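Methyltransferase domain-containing protein (Pyrococcus horikoshii, PDB 1VE3) binds S-adenosylmethionine in a Rossmann-like domain and is probably a methyltransferase that uses it as methyl donor, its acceptor substrate being undefined. Local coordinates at residues K4-Y7 with T12-D15; V64-S69 with R95-E100; V107-S112 with L119-V124; E147-L152 with S165-D170. One frame throughout, in Å; residues are numbered along the deposited sequence.

Contact 1. Residues K4-Y7 with T12-D15; sequences KEYY and TYTD. With SAM (S-adenosylmethionine), chain C.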
# COMPACT_ATOMS: atom_id res chain seq x y z
N LYS A 4 -14.83 8.09 -13.87
CA LYS A 4 -13.59 8.16 -14.65
C LYS A 4 -12.45 9.01 -14.08
O LYS A 4 -11.36 8.50 -13.85
CB LYS A 4 -13.92 8.62 -16.07
CG LYS A 4 -12.73 8.63 -17.03
CD LYS A 4 -13.15 9.05 -18.43
CE LYS A 4 -11.95 9.34 -19.32
NZ LYS A 4 -11.09 8.14 -19.55
N GLU A 5 -12.69 10.30 -13.85
CA GLU A 5 -11.64 11.17 -13.32
C GLU A 5 -11.19 10.75 -11.93
O GLU A 5 -9.99 10.73 -11.63
CB GLU A 5 -12.12 12.62 -13.29
CG GLU A 5 -11.15 13.56 -12.61
CD GLU A 5 -11.18 14.95 -13.22
OE1 GLU A 5 -12.29 15.50 -13.41
OE2 GLU A 5 -10.09 15.51 -13.49
N TYR A 6 -12.14 10.43 -11.08
CA TYR A 6 -11.84 10.00 -9.72
C TYR A 6 -10.86 8.84 -9.71
O TYR A 6 -9.96 8.80 -8.88
CB TYR A 6 -13.15 9.58 -9.04
CG TYR A 6 -13.00 8.97 -7.68
CD1 TYR A 6 -12.67 9.75 -6.57
CD2 TYR A 6 -13.25 7.61 -7.47
CE1 TYR A 6 -12.60 9.20 -5.30
CE2 TYR A 6 -13.18 7.05 -6.20
CZ TYR A 6 -12.87 7.84 -5.12
OH TYR A 6 -12.88 7.30 -3.86
N TYR A 7 -11.07 7.89 -10.61
CA TYR A 7 -10.20 6.72 -10.67
C TYR A 7 -8.87 7.01 -11.37
O TYR A 7 -7.84 6.44 -11.01
CB TYR A 7 -10.92 5.55 -11.35
CG TYR A 7 -12.01 4.95 -10.48
CD1 TYR A 7 -11.72 4.47 -9.20
CD2 TYR A 7 -13.33 4.88 -10.92
CE1 TYR A 7 -12.72 3.93 -8.38
CE2 TYR A 7 -14.34 4.34 -10.11
CZ TYR A 7 -14.02 3.87 -8.84
OH TYR A 7 -15.00 3.35 -8.03
N THR A 12 -5.41 4.28 -5.53
CA THR A 12 -6.05 3.35 -4.61
C THR A 12 -6.79 2.16 -5.23
O THR A 12 -6.72 1.05 -4.71
CB THR A 12 -7.05 4.08 -3.69
OG1 THR A 12 -6.45 5.29 -3.21
CG2 THR A 12 -7.41 3.21 -2.50
N TYR A 13 -7.47 2.38 -6.34
CA TYR A 13 -8.21 1.29 -6.95
C TYR A 13 -7.76 0.95 -8.37
O TYR A 13 -8.35 0.08 -9.02
CB TYR A 13 -9.70 1.64 -6.94
CG TYR A 13 -10.21 2.08 -5.58
CD1 TYR A 13 -10.42 1.15 -4.55
CD2 TYR A 13 -10.49 3.42 -5.33
CE1 TYR A 13 -10.91 1.56 -3.30
CE2 TYR A 13 -10.97 3.84 -4.09
CZ TYR A 13 -11.18 2.90 -3.08
OH TYR A 13 -11.66 3.32 -1.87
N THR A 14 -6.71 1.61 -8.84
CA THR A 14 -6.24 1.37 -10.20
C THR A 14 -4.78 1.00 -10.36
O THR A 14 -4.40 0.45 -11.38
CB THR A 14 -6.55 2.58 -11.10
OG1 THR A 14 -6.01 3.77 -10.52
CG2 THR A 14 -8.06 2.74 -11.25
N ASP A 15 -3.96 1.29 -9.35
CA ASP A 15 -2.53 0.98 -9.42
C ASP A 15 -2.15 -0.08 -8.39
O ASP A 15 -1.76 0.24 -7.27
CB ASP A 15 -1.71 2.25 -9.20
CG ASP A 15 -0.21 2.01 -9.36
OD1 ASP A 15 0.20 0.85 -9.53
OD2 ASP A 15 0.54 3.00 -9.31
N SAM C . -13.10 -4.57 -5.97
CA SAM C . -12.25 -3.47 -6.48
C SAM C . -11.03 -3.30 -5.57
O SAM C . -9.94 -3.04 -6.09
OXT SAM C . -11.26 -3.44 -4.32
CB SAM C . -13.06 -2.21 -6.45
CG SAM C . -12.61 -1.21 -7.40
SD SAM C . -13.59 0.35 -7.39
CE SAM C . -13.41 1.00 -5.85
C5' SAM C . -15.27 -0.16 -7.77
C4' SAM C . -15.52 -0.91 -9.18
O4' SAM C . -16.94 -1.25 -9.30
C3' SAM C . -15.29 -0.02 -10.39
O3' SAM C . -14.07 -0.73 -10.94
C2' SAM C . -16.36 -0.22 -11.40
O2' SAM C . -16.14 -0.34 -12.77
C1' SAM C . -17.16 -1.37 -10.69
N9 SAM C . -18.60 -1.34 -11.00
C8 SAM C . -19.55 -0.33 -10.91
N7 SAM C . -20.75 -0.70 -11.28
C5 SAM C . -20.60 -2.01 -11.64
C6 SAM C . -21.51 -3.04 -12.14
N6 SAM C . -22.82 -2.80 -12.36
N1 SAM C . -21.01 -4.33 -12.41
C2 SAM C . -19.69 -4.61 -12.20
N3 SAM C . -18.76 -3.73 -11.74
C4 SAM C . -19.27 -2.43 -11.47
O HOH W 1 -14.36 4.66 -3.18
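Y13 lays one ring face against the reactive methyl of S-adenosylmethionine: CE of the cofactor stands 3.2 Å above the ring plane, displaced toward the rim, and comes to 3.3 Å from Y13 CD1. Helix 4-9 and the loop after it, which carries this tyrosine, lie over the sulfonium end of the ligand, consistent with the N-terminal lid of Rossmann-like methyltransferases. A CH-pi contact fits the geometry, and the electron-rich ring probably also eases the positive charge on the sulfur. The other face of the Y13 ring is filled by T12 CG2, lying over its centre. Y7 approaches the same group from the helix. With chi1 at -72° its CG lies anti to the carbonyl carbon, and the ring reaches both the loop and the ligand: Y7 CE1 is 3.8 Å from Y13 CD2, which sits in the plane of the Y7 ring, at its edge, while Y7 OH is 3.4 Å from the sulfur SD. That hydroxyl is also hydrogen-bonded to H115, which helps to fix its position beside the sulfonium. Y6 CD2 rests over the centre of one face of Y7, so the ring is held from above as well as at its edge. R24, a cofactor-binding residue, packs on Y13 from helix 19-34. Nearer the backbone, T14 CG2 meets Y7 CB at 4.0 Å. Between the two hydroxyls a water is hydrogen-bonded to Y6 OH at 3.1 Å and, weakly, to Y13 OH at 3.3 Å.

Contact 2. Residues V64-S69 with R95-E100; sequences VGVDIS and RKLSFE. With SAM (S-adenosylmethionine), chain C.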
# COMPACT_ATOMS: atom_id res chain seq x y z
N VAL A 64 -12.20 -15.79 -11.01
CA VAL A 64 -12.86 -15.15 -12.14
C VAL A 64 -13.18 -13.72 -11.72
O VAL A 64 -13.85 -13.49 -10.71
CB VAL A 64 -14.18 -15.86 -12.50
CG1 VAL A 64 -14.79 -15.20 -13.71
CG2 VAL A 64 -13.92 -17.34 -12.76
N GLY A 65 -12.69 -12.76 -12.50
CA GLY A 65 -12.94 -11.36 -12.18
C GLY A 65 -13.90 -10.70 -13.15
O GLY A 65 -13.71 -10.79 -14.37
N VAL A 66 -14.91 -10.02 -12.61
CA VAL A 66 -15.91 -9.34 -13.43
C VAL A 66 -16.06 -7.86 -13.08
O VAL A 66 -16.19 -7.50 -11.91
CB VAL A 66 -17.30 -10.02 -13.26
CG1 VAL A 66 -18.36 -9.28 -14.07
CG2 VAL A 66 -17.21 -11.48 -13.70
N ASP A 67 -16.05 -6.99 -14.09
CA ASP A 67 -16.21 -5.55 -13.87
C ASP A 67 -16.90 -4.97 -15.09
O ASP A 67 -16.75 -5.48 -16.20
CB ASP A 67 -14.85 -4.87 -13.65
CG ASP A 67 -14.98 -3.48 -13.01
OD1 ASP A 67 -15.48 -2.54 -13.67
OD2 ASP A 67 -14.58 -3.33 -11.84
N ILE A 68 -17.67 -3.90 -14.88
CA ILE A 68 -18.43 -3.26 -15.94
C ILE A 68 -17.59 -2.30 -16.79
O ILE A 68 -17.99 -1.92 -17.88
CB ILE A 68 -19.63 -2.47 -15.36
CG1 ILE A 68 -20.64 -2.15 -16.46
CG2 ILE A 68 -19.13 -1.16 -14.72
CD1 ILE A 68 -21.80 -1.30 -16.01
N SER A 69 -16.43 -1.92 -16.28
CA SER A 69 -15.58 -0.99 -17.01
C SER A 69 -14.60 -1.66 -17.96
O SER A 69 -13.81 -2.52 -17.57
CB SER A 69 -14.79 -0.11 -16.03
OG SER A 69 -13.69 0.49 -16.69
N ARG A 95 -25.16 -6.51 -11.63
CA ARG A 95 -26.61 -6.51 -11.46
C ARG A 95 -27.28 -7.64 -12.25
O ARG A 95 -28.41 -8.02 -11.95
CB ARG A 95 -27.19 -5.16 -11.89
CG ARG A 95 -26.72 -3.98 -11.04
CD ARG A 95 -27.12 -2.65 -11.66
NE ARG A 95 -26.65 -2.54 -13.03
CZ ARG A 95 -26.94 -1.54 -13.86
NH1 ARG A 95 -27.72 -0.53 -13.48
NH2 ARG A 95 -26.45 -1.56 -15.10
N LYS A 96 -26.57 -8.18 -13.24
CA LYS A 96 -27.11 -9.27 -14.05
C LYS A 96 -25.99 -10.10 -14.69
O LYS A 96 -25.59 -9.84 -15.82
CB LYS A 96 -28.04 -8.74 -15.14
CG LYS A 96 -28.72 -9.85 -15.94
CD LYS A 96 -29.46 -10.81 -15.00
CE LYS A 96 -29.94 -12.07 -15.72
NZ LYS A 96 -28.82 -12.89 -16.24
N LEU A 97 -25.52 -11.10 -13.95
CA LEU A 97 -24.44 -11.97 -14.40
C LEU A 97 -24.97 -13.08 -15.29
O LEU A 97 -26.10 -13.53 -15.13
CB LEU A 97 -23.73 -12.58 -13.19
CG LEU A 97 -23.21 -11.58 -12.16
CD1 LEU A 97 -22.87 -12.32 -10.88
CD2 LEU A 97 -22.00 -10.84 -12.72
N SER A 98 -24.13 -13.54 -16.22
CA SER A 98 -24.50 -14.60 -17.15
C SER A 98 -24.13 -16.00 -16.67
O SER A 98 -24.41 -16.97 -17.36
CB SER A 98 -23.85 -14.36 -18.51
OG SER A 98 -22.45 -14.58 -18.43
N PHE A 99 -23.49 -16.10 -15.51
CA PHE A 99 -23.09 -17.40 -14.99
C PHE A 99 -24.31 -18.25 -14.64
O PHE A 99 -25.39 -17.71 -14.39
CB PHE A 99 -22.22 -17.26 -13.74
CG PHE A 99 -20.95 -16.48 -13.96
CD1 PHE A 99 -20.00 -16.93 -14.87
CD2 PHE A 99 -20.72 -15.29 -13.27
CE1 PHE A 99 -18.83 -16.21 -15.09
CE2 PHE A 99 -19.56 -14.56 -13.49
CZ PHE A 99 -18.61 -15.01 -14.40
N GLU A 100 -24.12 -19.56 -14.64
CA GLU A 100 -25.20 -20.48 -14.30
C GLU A 100 -25.41 -20.40 -12.80
O GLU A 100 -24.59 -19.84 -12.07
CB GLU A 100 -24.82 -21.92 -14.68
CG GLU A 100 -24.44 -22.09 -16.14
CD GLU A 100 -25.60 -21.81 -17.07
OE1 GLU A 100 -26.53 -22.64 -17.13
OE2 GLU A 100 -25.59 -20.74 -17.73
N SAM C . -13.10 -4.57 -5.97
CA SAM C . -12.25 -3.47 -6.48
C SAM C . -11.03 -3.30 -5.57
O SAM C . -9.94 -3.04 -6.09
OXT SAM C . -11.26 -3.44 -4.32
CB SAM C . -13.06 -2.21 -6.45
CG SAM C . -12.61 -1.21 -7.40
SD SAM C . -13.59 0.35 -7.39
CE SAM C . -13.41 1.00 -5.85
C5' SAM C . -15.27 -0.16 -7.77
C4' SAM C . -15.52 -0.91 -9.18
O4' SAM C . -16.94 -1.25 -9.30
C3' SAM C . -15.29 -0.02 -10.39
O3' SAM C . -14.07 -0.73 -10.94
C2' SAM C . -16.36 -0.22 -11.40
O2' SAM C . -16.14 -0.34 -12.77
C1' SAM C . -17.16 -1.37 -10.69
N9 SAM C . -18.60 -1.34 -11.00
C8 SAM C . -19.55 -0.33 -10.91
N7 SAM C . -20.75 -0.70 -11.28
C5 SAM C . -20.60 -2.01 -11.64
C6 SAM C . -21.51 -3.04 -12.14
N6 SAM C . -22.82 -2.80 -12.36
N1 SAM C . -21.01 -4.33 -12.41
C2 SAM C . -19.69 -4.61 -12.20
N3 SAM C . -18.76 -3.73 -11.74
C4 SAM C . -19.27 -2.43 -11.47
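F99 and V66 lose the most surface here, and they meet with a methyl group set against a ring edge: V66 CG2 lies in the plane of the F99 ring, 3.9 Å from CZ. L97 adds the third part of the contact, its CD2 standing 4.2 Å from V66 CG1. The two branches of V66 therefore serve different partners. Chi1 of 178° turns CG1 anti to the backbone N, toward L97, and leaves CG2 for the phenylalanine. F99 CZ is shared, since V64 CG1 also comes to 3.9 Å from it; V64 and V66, two residues apart on strand 62-67, present their side chains to the same side of the sheet. L43 of the adjacent strand 41-45 touches V66, L97 and F99, and V131 of helix 118-131 packs on F99, so the loop is wedged between sheet and helix.

Just beyond V66 the strand ends in D67, the acidic residue that in Rossmann-like methyltransferases grips the ribose. Its carboxylate takes both hydroxyls of S-adenosylmethionine: O2' donates to OD1 over a very short 2.5 Å and O3' to OD2 at 2.8 Å. OD1 also accepts S69 N through its anti lone pair, with an N-H...O angle of 168°, closing an Asx turn, while OD2 receives G48 N. I68 CG2 lies 3.5 Å from adenine C5.

No hydrogen bond joins the two segments, so apolar packing alone links them directly, whereas the polar bonds of D67 are directed to the cofactor hydroxyls and to the backbone N of S69 and G48; the four donors would probably stabilise the carboxylate as an anion.

Contact 3. Residues V107-S112 with L119-V124; sequences VIFIDS and LELNQV. With SAM (S-adenosylmethionine), chain C.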
# COMPACT_ATOMS: atom_id res chain seq x y z
N VAL A 107 -17.72 -15.44 -3.47
CA VAL A 107 -17.97 -14.25 -4.25
C VAL A 107 -17.52 -13.12 -3.35
O VAL A 107 -18.07 -12.94 -2.27
CB VAL A 107 -19.48 -14.07 -4.55
CG1 VAL A 107 -19.73 -12.70 -5.14
CG2 VAL A 107 -19.94 -15.15 -5.52
N ILE A 108 -16.49 -12.39 -3.77
CA ILE A 108 -16.00 -11.27 -2.97
C ILE A 108 -16.44 -9.98 -3.64
O ILE A 108 -16.48 -9.89 -4.87
CB ILE A 108 -14.46 -11.30 -2.82
CG1 ILE A 108 -13.78 -11.13 -4.18
CG2 ILE A 108 -14.05 -12.62 -2.19
CD1 ILE A 108 -12.25 -11.09 -4.11
N PHE A 109 -16.78 -9.00 -2.81
CA PHE A 109 -17.30 -7.72 -3.26
C PHE A 109 -16.66 -6.67 -2.34
O PHE A 109 -17.09 -6.46 -1.19
CB PHE A 109 -18.83 -7.77 -3.10
CG PHE A 109 -19.57 -6.61 -3.68
CD1 PHE A 109 -19.33 -6.18 -4.98
CD2 PHE A 109 -20.57 -5.98 -2.94
CE1 PHE A 109 -20.07 -5.14 -5.54
CE2 PHE A 109 -21.32 -4.94 -3.49
CZ PHE A 109 -21.07 -4.52 -4.79
N ILE A 110 -15.64 -6.00 -2.86
CA ILE A 110 -14.88 -5.03 -2.08
C ILE A 110 -14.94 -3.57 -2.52
O ILE A 110 -14.81 -3.26 -3.70
CB ILE A 110 -13.39 -5.48 -2.03
CG1 ILE A 110 -13.30 -6.87 -1.37
CG2 ILE A 110 -12.55 -4.45 -1.28
CD1 ILE A 110 -11.90 -7.45 -1.31
N ASP A 111 -15.11 -2.67 -1.55
CA ASP A 111 -15.16 -1.23 -1.79
C ASP A 111 -15.90 -0.83 -3.07
O ASP A 111 -15.35 -0.09 -3.88
CB ASP A 111 -13.73 -0.66 -1.90
CG ASP A 111 -12.98 -0.64 -0.57
OD1 ASP A 111 -13.54 -0.12 0.42
OD2 ASP A 111 -11.82 -1.13 -0.53
N SER A 112 -17.14 -1.29 -3.25
CA SER A 112 -17.84 -0.94 -4.48
C SER A 112 -19.27 -0.43 -4.37
O SER A 112 -19.83 0.02 -5.37
CB SER A 112 -17.84 -2.13 -5.45
OG SER A 112 -16.52 -2.54 -5.76
N LEU A 119 -32.09 0.00 -5.33
CA LEU A 119 -32.63 -1.02 -6.21
C LEU A 119 -31.57 -1.77 -7.01
O LEU A 119 -31.79 -2.90 -7.43
CB LEU A 119 -33.69 -0.44 -7.16
CG LEU A 119 -33.30 0.63 -8.18
CD1 LEU A 119 -32.39 0.04 -9.26
CD2 LEU A 119 -34.57 1.17 -8.81
N GLU A 120 -30.41 -1.15 -7.20
CA GLU A 120 -29.33 -1.80 -7.95
C GLU A 120 -28.58 -2.76 -7.04
O GLU A 120 -28.22 -3.87 -7.45
CB GLU A 120 -28.35 -0.75 -8.51
CG GLU A 120 -29.01 0.32 -9.38
CD GLU A 120 -28.03 1.36 -9.90
OE1 GLU A 120 -27.13 1.76 -9.13
OE2 GLU A 120 -28.16 1.78 -11.08
N LEU A 121 -28.34 -2.34 -5.80
CA LEU A 121 -27.64 -3.21 -4.87
C LEU A 121 -28.54 -4.40 -4.57
O LEU A 121 -28.05 -5.49 -4.31
CB LEU A 121 -27.28 -2.47 -3.58
CG LEU A 121 -26.39 -3.28 -2.63
CD1 LEU A 121 -25.11 -3.70 -3.36
CD2 LEU A 121 -26.06 -2.45 -1.41
N ASN A 122 -29.85 -4.19 -4.63
CA ASN A 122 -30.80 -5.27 -4.39
C ASN A 122 -30.63 -6.33 -5.47
O ASN A 122 -30.62 -7.52 -5.18
CB ASN A 122 -32.25 -4.74 -4.42
CG ASN A 122 -33.27 -5.86 -4.35
OD1 ASN A 122 -34.20 -5.94 -5.16
ND2 ASN A 122 -33.12 -6.74 -3.36
N GLN A 123 -30.46 -5.89 -6.72
CA GLN A 123 -30.28 -6.80 -7.86
C GLN A 123 -28.96 -7.56 -7.73
O GLN A 123 -28.90 -8.75 -8.04
CB GLN A 123 -30.30 -6.02 -9.18
CG GLN A 123 -31.46 -5.04 -9.31
CD GLN A 123 -31.28 -4.03 -10.44
OE1 GLN A 123 -30.21 -3.44 -10.60
NE2 GLN A 123 -32.33 -3.83 -11.22
N VAL A 124 -27.91 -6.88 -7.30
CA VAL A 124 -26.61 -7.52 -7.14
C VAL A 124 -26.69 -8.65 -6.10
O VAL A 124 -26.24 -9.76 -6.36
CB VAL A 124 -25.54 -6.52 -6.70
CG1 VAL A 124 -24.24 -7.25 -6.38
CG2 VAL A 124 -25.30 -5.50 -7.81
N SAM C . -13.10 -4.57 -5.97
CA SAM C . -12.25 -3.47 -6.48
C SAM C . -11.03 -3.30 -5.57
O SAM C . -9.94 -3.04 -6.09
OXT SAM C . -11.26 -3.44 -4.32
CB SAM C . -13.06 -2.21 -6.45
CG SAM C . -12.61 -1.21 -7.40
SD SAM C . -13.59 0.35 -7.39
CE SAM C . -13.41 1.00 -5.85
C5' SAM C . -15.27 -0.16 -7.77
C4' SAM C . -15.52 -0.91 -9.18
O4' SAM C . -16.94 -1.25 -9.30
C3' SAM C . -15.29 -0.02 -10.39
O3' SAM C . -14.07 -0.73 -10.94
C2' SAM C . -16.36 -0.22 -11.40
O2' SAM C . -16.14 -0.34 -12.77
C1' SAM C . -17.16 -1.37 -10.69
N9 SAM C . -18.60 -1.34 -11.00
C8 SAM C . -19.55 -0.33 -10.91
N7 SAM C . -20.75 -0.70 -11.28
C5 SAM C . -20.60 -2.01 -11.64
C6 SAM C . -21.51 -3.04 -12.14
N6 SAM C . -22.82 -2.80 -12.36
N1 SAM C . -21.01 -4.33 -12.41
C2 SAM C . -19.69 -4.61 -12.20
N3 SAM C . -18.76 -3.73 -11.74
C4 SAM C . -19.27 -2.43 -11.47
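The segments 107-112 and 119-124, on strand 104-110 and helix 118-131, come closest at 10.1 Å, between F109 CA and V124 CA, a separation spanned by side chains without any hydrogen bond between the segments. F109 does most of the bridging. Its chi1 of -172° sets CG anti to the backbone N, and the ring extends toward the helix, where CE2 meets L121 CD1 at 4.0 Å. The leucine methyl approaches the ring obliquely, and V124 CG1 stands more loosely near the ring tip, 4.5 Å from F109 CZ. All three residues are buried. F138 and M140 of strand 136-143 also touch F109, while L45 of strand 41-45 packs on V124, so the helix also reaches strand 41-45.

This is the helix-on-sheet layer of the Rossmann-like methyltransferase fold, with strand 104-110 running parallel to its neighbours 41-45 and 136-143. At the carboxyl end of the strand the chain turns from packing to ligand binding. I110 O accepts a hydrogen bond from the amino N of S-adenosylmethionine at 3.1 Å, and the S112 hydroxyl donates to the same oxygen at 2.8 Å, from above the carbonyl plane. Two donors thus hold one backbone carbonyl, which as an acceptor would suit a protonated amino group on the cofactor. I110 CG2 lies 3.5 Å from the ligand carboxylate atom OXT. D111, whose carboxylate pairs with R24, reaches the methyl group through its backbone: D111 O is 3.0 Å from CE of the cofactor.

Contact 4. Residues E147-L152 with S165-D170; sequences ELLPRL and SKVIPD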
# COMPACT_ATOMS: atom_id res chain seq x y z
N GLU A 147 -22.06 7.13 8.35
CA GLU A 147 -21.47 7.47 9.65
C GLU A 147 -20.22 8.32 9.47
O GLU A 147 -19.91 9.17 10.30
CB GLU A 147 -21.12 6.19 10.41
CG GLU A 147 -22.32 5.37 10.88
CD GLU A 147 -23.26 6.17 11.77
OE1 GLU A 147 -24.11 6.91 11.24
OE2 GLU A 147 -23.13 6.05 13.02
N LEU A 148 -19.50 8.07 8.38
CA LEU A 148 -18.27 8.80 8.08
C LEU A 148 -18.53 10.22 7.56
O LEU A 148 -17.71 11.12 7.73
CB LEU A 148 -17.45 8.03 7.05
CG LEU A 148 -16.18 8.66 6.50
CD1 LEU A 148 -15.15 8.81 7.61
CD2 LEU A 148 -15.62 7.79 5.37
N LEU A 149 -19.69 10.40 6.93
CA LEU A 149 -20.08 11.69 6.36
C LEU A 149 -19.73 12.89 7.26
O LEU A 149 -19.03 13.81 6.87
CB LEU A 149 -21.59 11.66 6.11
CG LEU A 149 -21.94 11.53 4.62
CD1 LEU A 149 -23.18 12.34 4.24
CD2 LEU A 149 -20.81 12.02 3.71
N PRO A 150 -20.21 12.90 8.52
CA PRO A 150 -19.94 13.99 9.45
C PRO A 150 -18.49 14.49 9.46
O PRO A 150 -18.24 15.68 9.29
CB PRO A 150 -20.35 13.41 10.80
CG PRO A 150 -21.51 12.55 10.42
CD PRO A 150 -21.00 11.84 9.18
N ARG A 151 -17.55 13.58 9.66
CA ARG A 151 -16.14 13.94 9.67
C ARG A 151 -15.36 13.31 8.52
O ARG A 151 -14.35 12.65 8.73
CB ARG A 151 -15.51 13.57 11.03
CG ARG A 151 -16.08 12.33 11.71
CD ARG A 151 -15.55 11.03 11.12
NE ARG A 151 -16.00 9.87 11.89
CZ ARG A 151 -15.61 8.62 11.66
NH1 ARG A 151 -16.08 7.63 12.41
NH2 ARG A 151 -14.76 8.34 10.68
N LEU A 152 -15.85 13.55 7.30
CA LEU A 152 -15.22 13.00 6.10
C LEU A 152 -14.16 13.94 5.53
O LEU A 152 -13.12 13.49 5.04
CB LEU A 152 -16.30 12.72 5.05
CG LEU A 152 -15.93 11.92 3.79
CD1 LEU A 152 -17.20 11.54 3.06
CD2 LEU A 152 -15.02 12.72 2.88
N SER A 165 -12.35 19.88 -1.05
CA SER A 165 -12.84 21.24 -0.86
C SER A 165 -14.26 21.33 -0.33
O SER A 165 -14.56 22.19 0.49
CB SER A 165 -12.72 22.03 -2.16
OG SER A 165 -13.46 21.42 -3.21
N LYS A 166 -15.15 20.44 -0.78
CA LYS A 166 -16.53 20.51 -0.34
C LYS A 166 -17.23 19.15 -0.23
O LYS A 166 -16.85 18.18 -0.90
CB LYS A 166 -17.32 21.43 -1.28
CG LYS A 166 -18.63 21.95 -0.72
CD LYS A 166 -19.25 22.97 -1.66
CE LYS A 166 -20.50 23.59 -1.07
NZ LYS A 166 -21.09 24.62 -1.98
N VAL A 167 -18.25 19.08 0.62
CA VAL A 167 -19.04 17.87 0.82
C VAL A 167 -20.52 18.24 0.85
O VAL A 167 -21.02 18.76 1.84
CB VAL A 167 -18.68 17.17 2.15
CG1 VAL A 167 -19.53 15.93 2.33
CG2 VAL A 167 -17.21 16.80 2.16
N ILE A 168 -21.21 17.96 -0.25
CA ILE A 168 -22.62 18.28 -0.37
C ILE A 168 -23.49 17.03 -0.31
O ILE A 168 -23.66 16.32 -1.30
CB ILE A 168 -22.91 19.02 -1.67
CG1 ILE A 168 -22.01 20.25 -1.76
CG2 ILE A 168 -24.37 19.42 -1.74
CD1 ILE A 168 -22.10 20.97 -3.08
N PRO A 169 -24.04 16.76 0.87
CA PRO A 169 -24.88 15.57 1.01
C PRO A 169 -26.31 15.78 0.49
O PRO A 169 -26.64 16.82 -0.08
CB PRO A 169 -24.92 15.36 2.51
CG PRO A 169 -24.96 16.76 3.01
CD PRO A 169 -23.93 17.47 2.15
N ASP A 170 -27.10 14.72 0.69
CA ASP A 170 -28.48 14.82 0.27
C ASP A 170 -29.12 13.50 0.64
O ASP A 170 -29.36 12.63 -0.19
CB ASP A 170 -28.53 15.01 -1.25
CG ASP A 170 -29.93 14.67 -1.76
OD1 ASP A 170 -30.79 14.39 -0.92
OD2 ASP A 170 -30.14 14.69 -2.97
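The edge strand 166-170 of the small antiparallel sheet, which stands apart from the main sheet of the protein, is met by the 147-152 segment. L149 supplies every close contact on its side. CD1 meets P169 CB at 3.9 Å, and CD2 reaches V167 CG1 at 4.3 Å, so the forked end of one leucine touches two residues that are two apart on the strand. V167 and P169 both direct their CB atoms toward L149, as expected of alternate residues in an extended chain, whereas I168 between them takes no part. The L149 and P169 side chains run at a slant to each other, and the first torsion of L149, -107°, lies away from the usual staggered positions, so its conformation is somewhat strained as modelled.

The three strands 166-170, 175-179 and 188-192 form this sheet, and 166-170 is one of its outer strands, joined to 175-179 by backbone bonds such as that of I168 with V177. At its start S165 and K166 both face E179 in a classic beta bulge. V176 packs on V167 within the sheet, and Q171 also touches L149. L152 N donates to L149 O at 3.2 Å, a bond between residues three apart, as in a turn. L152, whose CB points toward the strand, also packs on I178 of the middle strand.

Overall arrangement
Contacts 1, 2 and 3 surround one S-adenosylmethionine from different sides: contact 1 meets the sulfonium and methyl, contact 2 the ribose and adenine, and contact 3 the amino end and, through D111, the methyl. Contacts 2 and 3 share the main sheet, their centres 11 Å apart, and R95 joins them: its CG lies 3.8 Å from V124 CG2. Contact 1 touches contact 3 where Y13 CE1 comes to 3.9 Å from D111 CB, but stays about 7 Å from contact 2 between nearest atoms. Contact 4 is remote from the cofactor site, its centre about 31 Å from that of contact 2 and about 20 Å from that of contact 1.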